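Local coordinates for protein polyhedrin (Uranotaenia sapphirina cypovirus, PDB 4ZQX) that forms the crystalline polyhedra that embed cypovirus particles and binds ATP, at residues 212-215 / 216-220; 219-222 / 223-227. All blocks are in the same frame, centred on the assembly; numbering follows the deposited sequence.

Contact 1 of 2, residues 212-215 / 216-220; sequences DNAP and ELYAY
N213 caps the first turn of helix 214-225 by accepting from E216 N, while the carboxylate of E216 reaches back to D212 N, a worked case of side-chain capping. N213 occupies the N-cap: with chi1 at 58°, its CG lies between the backbone N and the carbonyl carbon, and OD1 accepts from E216 N at 3.0 Å, the donor nearly in line with the amide C=O. This satisfies an N-H of the first turn, which makes a second, weak bond to N213 O. The side chain of E216 then runs back past the cap. Its CB sits beside N213 O, its CG packs against N213 OD1 at 3.4 Å, and its extended chain crosses the N213 side chain at about a right angle. At the tip, OE2 passes 3.7 Å from N213 ND2, the amide and carboxylate planes being 56° apart, while OE1 accepts from D212 N at 2.9 Å, met from above the carboxylate plane. OE1 also lies 4.3 Å from D212 OD2; a water donates to both oxygens, which probably eases the repulsion. E216 also touches F211 of strand 207-211, the strand just before the helix. One turn on, the Y218 ring, which stacks on H237, lies along A214: A214 CB meets Y218 CZ at 3.7 Å, and A214 O stands 3.3 Å above one ring face, offset toward the rim.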
loop_
_atom_site.group_PDB
_atom_site.type_symbol
_atom_site.label_atom_id
_atom_site.label_comp_id
_atom_site.label_asym_id
_atom_site.label_seq_id
_atom_site.Cartn_x
_atom_site.Cartn_y
_atom_site.Cartn_z
ATOM N N ASP A 212 4.767 -25.548 4.599
ATOM C CA ASP A 212 4.629 -26.724 3.737
ATOM C C ASP A 212 3.443 -27.594 4.104
ATOM O O ASP A 212 2.963 -28.368 3.279
ATOM C CB ASP A 212 5.915 -27.560 3.718
ATOM C CG ASP A 212 6.984 -26.922 2.881
ATOM O OD1 ASP A 212 6.765 -26.799 1.678
ATOM O OD2 ASP A 212 8.028 -26.521 3.411
ATOM N N ASN A 213 2.956 -27.452 5.331
ATOM C CA ASN A 213 1.789 -28.201 5.779
ATOM C C ASN A 213 1.104 -27.474 6.924
ATOM O O ASN A 213 1.681 -26.581 7.531
ATOM C CB ASN A 213 2.159 -29.646 6.161
ATOM C CG ASN A 213 3.224 -29.730 7.259
ATOM O OD1 ASN A 213 3.047 -29.199 8.365
ATOM N ND2 ASN A 213 4.332 -30.423 6.961
ATOM N N ALA A 214 -0.136 -27.847 7.204
ATOM C CA ALA A 214 -0.921 -27.161 8.232
ATOM C C ALA A 214 -0.336 -27.316 9.641
ATOM O O ALA A 214 -0.377 -26.380 10.420
ATOM C CB ALA A 214 -2.366 -27.617 8.210
ATOM N N PRO A 215 0.212 -28.497 9.977
ATOM C CA PRO A 215 0.781 -28.569 11.336
ATOM C C PRO A 215 1.910 -27.551 11.611
ATOM O O PRO A 215 2.012 -27.052 12.744
ATOM C CB PRO A 215 1.272 -30.014 11.432
ATOM C CG PRO A 215 0.316 -30.775 10.522
ATOM C CD PRO A 215 0.046 -29.834 9.371
ATOM N N GLU A 216 2.719 -27.220 10.601
ATOM C CA GLU A 216 3.702 -26.140 10.743
ATOM C C GLU A 216 3.018 -24.806 11.046
ATOM O O GLU A 216 3.488 -24.036 11.883
ATOM C CB GLU A 216 4.555 -25.987 9.470
ATOM C CG GLU A 216 5.536 -27.097 9.227
ATOM C CD GLU A 216 6.244 -26.961 7.883
ATOM O OE1 GLU A 216 6.039 -25.940 7.190
ATOM O OE2 GLU A 216 6.993 -27.887 7.518
ATOM N N LEU A 217 1.909 -24.530 10.362
ATOM C CA LEU A 217 1.124 -23.315 10.613
ATOM C C LEU A 217 0.613 -23.288 12.053
ATOM O O LEU A 217 0.669 -22.258 12.736
ATOM C CB LEU A 217 -0.065 -23.256 9.647
ATOM C CG LEU A 217 -1.107 -22.150 9.835
ATOM C CD1 LEU A 217 -0.546 -20.808 9.403
ATOM C CD2 LEU A 217 -2.362 -22.520 9.047
ATOM N N TYR A 218 0.101 -24.417 12.514
ATOM C CA TYR A 218 -0.440 -24.478 13.874
ATOM C C TYR A 218 0.662 -24.275 14.914
ATOM O O TYR A 218 0.492 -23.536 15.883
ATOM C CB TYR A 218 -1.160 -25.811 14.147
ATOM C CG TYR A 218 -2.275 -26.176 13.165
ATOM C CD1 TYR A 218 -3.029 -25.195 12.530
ATOM C CD2 TYR A 218 -2.550 -27.512 12.858
ATOM C CE1 TYR A 218 -4.013 -25.532 11.610
ATOM C CE2 TYR A 218 -3.529 -27.852 11.948
ATOM C CZ TYR A 218 -4.266 -26.860 11.325
ATOM O OH TYR A 218 -5.256 -27.199 10.416
ATOM N N ALA A 219 1.790 -24.944 14.701
ATOM C CA ALA A 219 2.877 -24.943 15.669
ATOM C C ALA A 219 3.623 -23.617 15.726
ATOM O O ALA A 219 3.989 -23.156 16.814
ATOM C CB ALA A 219 3.834 -26.082 15.361
ATOM N N TYR A 220 3.836 -22.979 14.579
ATOM C CA TYR A 220 4.730 -21.819 14.515
ATOM C C TYR A 220 4.035 -20.487 14.234
ATOM O O TYR A 220 4.684 -19.440 14.277
ATOM C CB TYR A 220 5.859 -22.091 13.503
ATOM C CG TYR A 220 6.614 -23.340 13.869
ATOM C CD1 TYR A 220 7.047 -23.549 15.172
ATOM C CD2 TYR A 220 6.816 -24.356 12.945
ATOM C CE1 TYR A 220 7.707 -24.717 15.536
ATOM C CE2 TYR A 220 7.470 -25.538 13.304
ATOM C CZ TYR A 220 7.905 -25.698 14.606
ATOM O OH TYR A 220 8.531 -26.846 14.986
HETATM O O HOH W 1 8.503 -25.519 5.720
#

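Contact 2 of 2, residues 219-222 / 223-227; sequences AYHA and SNYGM
S223 packs against A219 in the last turns of helix 214-225, which closes in a Schellman-like way, with a positive-phi glycine and a 6→1 bond. S223 turns its OG back along the helix, chi1 66°, to within 3.2 Å of A219 O, but the hydrogen bond of this hydroxyl goes to Y218 O. N224 follows. Its CB rests 3.7 Å from Y220 O, and its backbone N makes a weak bond to H221 O; chi1 of -160° carries the amide away from its own N. At Y225 the helical bond is better formed, Y225 N reaching H221 O at 3.1 Å, almost along the direction of that C=O. The Y225 ring lies near H221, with CD2 at 3.8 Å from H221 O. Both side chains end on the second subunit, N224 ND2 donating to A83 O and the Y225 hydroxyl making a weak bond to T123. G226 then leaves the helix with phi 88°. Its N donates to A222 O at 2.9 Å rather than to S223 O, so the full Schellman motif is not met, and M227 N gives A222 O a second bond of 3.1 Å, the 6→1 bond. The M227 side chain heads off to V30 and Y105 of the sheet. With one carbonyl taking two N-H groups, the turn out of the helix rests on main-chain atoms and needs no side-chain cap.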
loop_
_atom_site.group_PDB
_atom_site.type_symbol
_atom_site.label_atom_id
_atom_site.label_comp_id
_atom_site.label_asym_id
_atom_site.label_seq_id
_atom_site.Cartn_x
_atom_site.Cartn_y
_atom_site.Cartn_z
ATOM N N ALA A 219 1.790 -24.944 14.701
ATOM C CA ALA A 219 2.877 -24.943 15.669
ATOM C C ALA A 219 3.623 -23.617 15.726
ATOM O O ALA A 219 3.989 -23.156 16.814
ATOM C CB ALA A 219 3.834 -26.082 15.361
ATOM N N TYR A 220 3.836 -22.979 14.579
ATOM C CA TYR A 220 4.730 -21.819 14.515
ATOM C C TYR A 220 4.035 -20.487 14.234
ATOM O O TYR A 220 4.684 -19.440 14.277
ATOM C CB TYR A 220 5.859 -22.091 13.503
ATOM C CG TYR A 220 6.614 -23.340 13.869
ATOM C CD1 TYR A 220 7.047 -23.549 15.172
ATOM C CD2 TYR A 220 6.816 -24.356 12.945
ATOM C CE1 TYR A 220 7.707 -24.717 15.536
ATOM C CE2 TYR A 220 7.470 -25.538 13.304
ATOM C CZ TYR A 220 7.905 -25.698 14.606
ATOM O OH TYR A 220 8.531 -26.846 14.986
ATOM N N HIS A 221 2.725 -20.514 13.999
ATOM C CA HIS A 221 1.939 -19.273 13.915
ATOM C C HIS A 221 0.801 -19.277 14.943
ATOM O O HIS A 221 0.827 -18.510 15.924
ATOM C CB HIS A 221 1.374 -19.082 12.490
ATOM C CG HIS A 221 0.731 -17.749 12.245
ATOM N ND1 HIS A 221 -0.193 -17.177 13.096
ATOM C CD2 HIS A 221 0.855 -16.891 11.203
ATOM C CE1 HIS A 221 -0.594 -16.020 12.598
ATOM N NE2 HIS A 221 0.027 -15.823 11.451
ATOM N N ALA A 222 -0.189 -20.133 14.717
ATOM C CA ALA A 222 -1.403 -20.147 15.548
ATOM C C ALA A 222 -1.105 -20.235 17.057
ATOM O O ALA A 222 -1.518 -19.353 17.819
ATOM C CB ALA A 222 -2.297 -21.279 15.127
ATOM N N SER A 223 -0.397 -21.279 17.494
ATOM C CA SER A 223 -0.130 -21.454 18.927
ATOM C C SER A 223 1.005 -20.577 19.444
ATOM O O SER A 223 1.187 -20.454 20.658
ATOM C CB SER A 223 0.156 -22.923 19.287
ATOM O OG SER A 223 1.352 -23.382 18.696
ATOM N N ASN A 224 1.772 -19.973 18.548
ATOM C CA ASN A 224 2.853 -19.092 18.971
ATOM C C ASN A 224 2.261 -17.769 19.458
ATOM O O ASN A 224 2.749 -17.164 20.416
ATOM C CB ASN A 224 3.818 -18.831 17.803
ATOM C CG ASN A 224 5.182 -18.334 18.261
ATOM O OD1 ASN A 224 5.836 -18.968 19.085
ATOM N ND2 ASN A 224 5.621 -17.201 17.716
ATOM N N TYR A 225 1.215 -17.316 18.770
ATOM C CA TYR A 225 0.670 -15.964 18.990
ATOM C C TYR A 225 -0.740 -15.902 19.578
ATOM O O TYR A 225 -1.199 -14.835 19.980
ATOM C CB TYR A 225 0.700 -15.177 17.683
ATOM C CG TYR A 225 2.089 -14.834 17.184
ATOM C CD1 TYR A 225 3.049 -14.296 18.032
ATOM C CD2 TYR A 225 2.440 -15.052 15.855
ATOM C CE1 TYR A 225 4.306 -13.976 17.569
ATOM C CE2 TYR A 225 3.710 -14.725 15.382
ATOM C CZ TYR A 225 4.635 -14.192 16.246
ATOM O OH TYR A 225 5.890 -13.863 15.779
ATOM N N GLY A 226 -1.429 -17.034 19.624
ATOM C CA GLY A 226 -2.751 -17.099 20.222
ATOM C C GLY A 226 -3.909 -16.790 19.288
ATOM O O GLY A 226 -4.819 -16.075 19.676
ATOM N N MET A 227 -3.858 -17.317 18.069
ATOM C CA MET A 227 -5.023 -17.376 17.188
ATOM C C MET A 227 -5.433 -18.836 17.085
ATOM O O MET A 227 -4.672 -19.662 16.605
ATOM C CB MET A 227 -4.702 -16.850 15.789
ATOM C CG MET A 227 -5.942 -16.742 14.874
ATOM S SD MET A 227 -7.060 -15.396 15.348
ATOM C CE MET A 227 -6.287 -14.016 14.501
#

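Overall arrangement
Both contacts belong to one helix, 214-225, and together illustrate how its two ends are finished by different means. Contact 1 is a surface contact at the N-terminal end of the helix, where side-chain oxygens and a water supplement the main-chain bonds; contact 2, partly buried, ends the helix with main-chain bonds. They share A219 and Y220, and they join through a wider pi-type turn, with L217 O to A222 N and Y218 O to S223 N as probable hydrogen bonds. Both touch strand 207-211, but contact 2 also meets the inner strands 27-34 and 101-107 and has more residues near the second subunit. The side chain of M227 is about 10 Å from the bound ATP, that of Y218 about 12 Å.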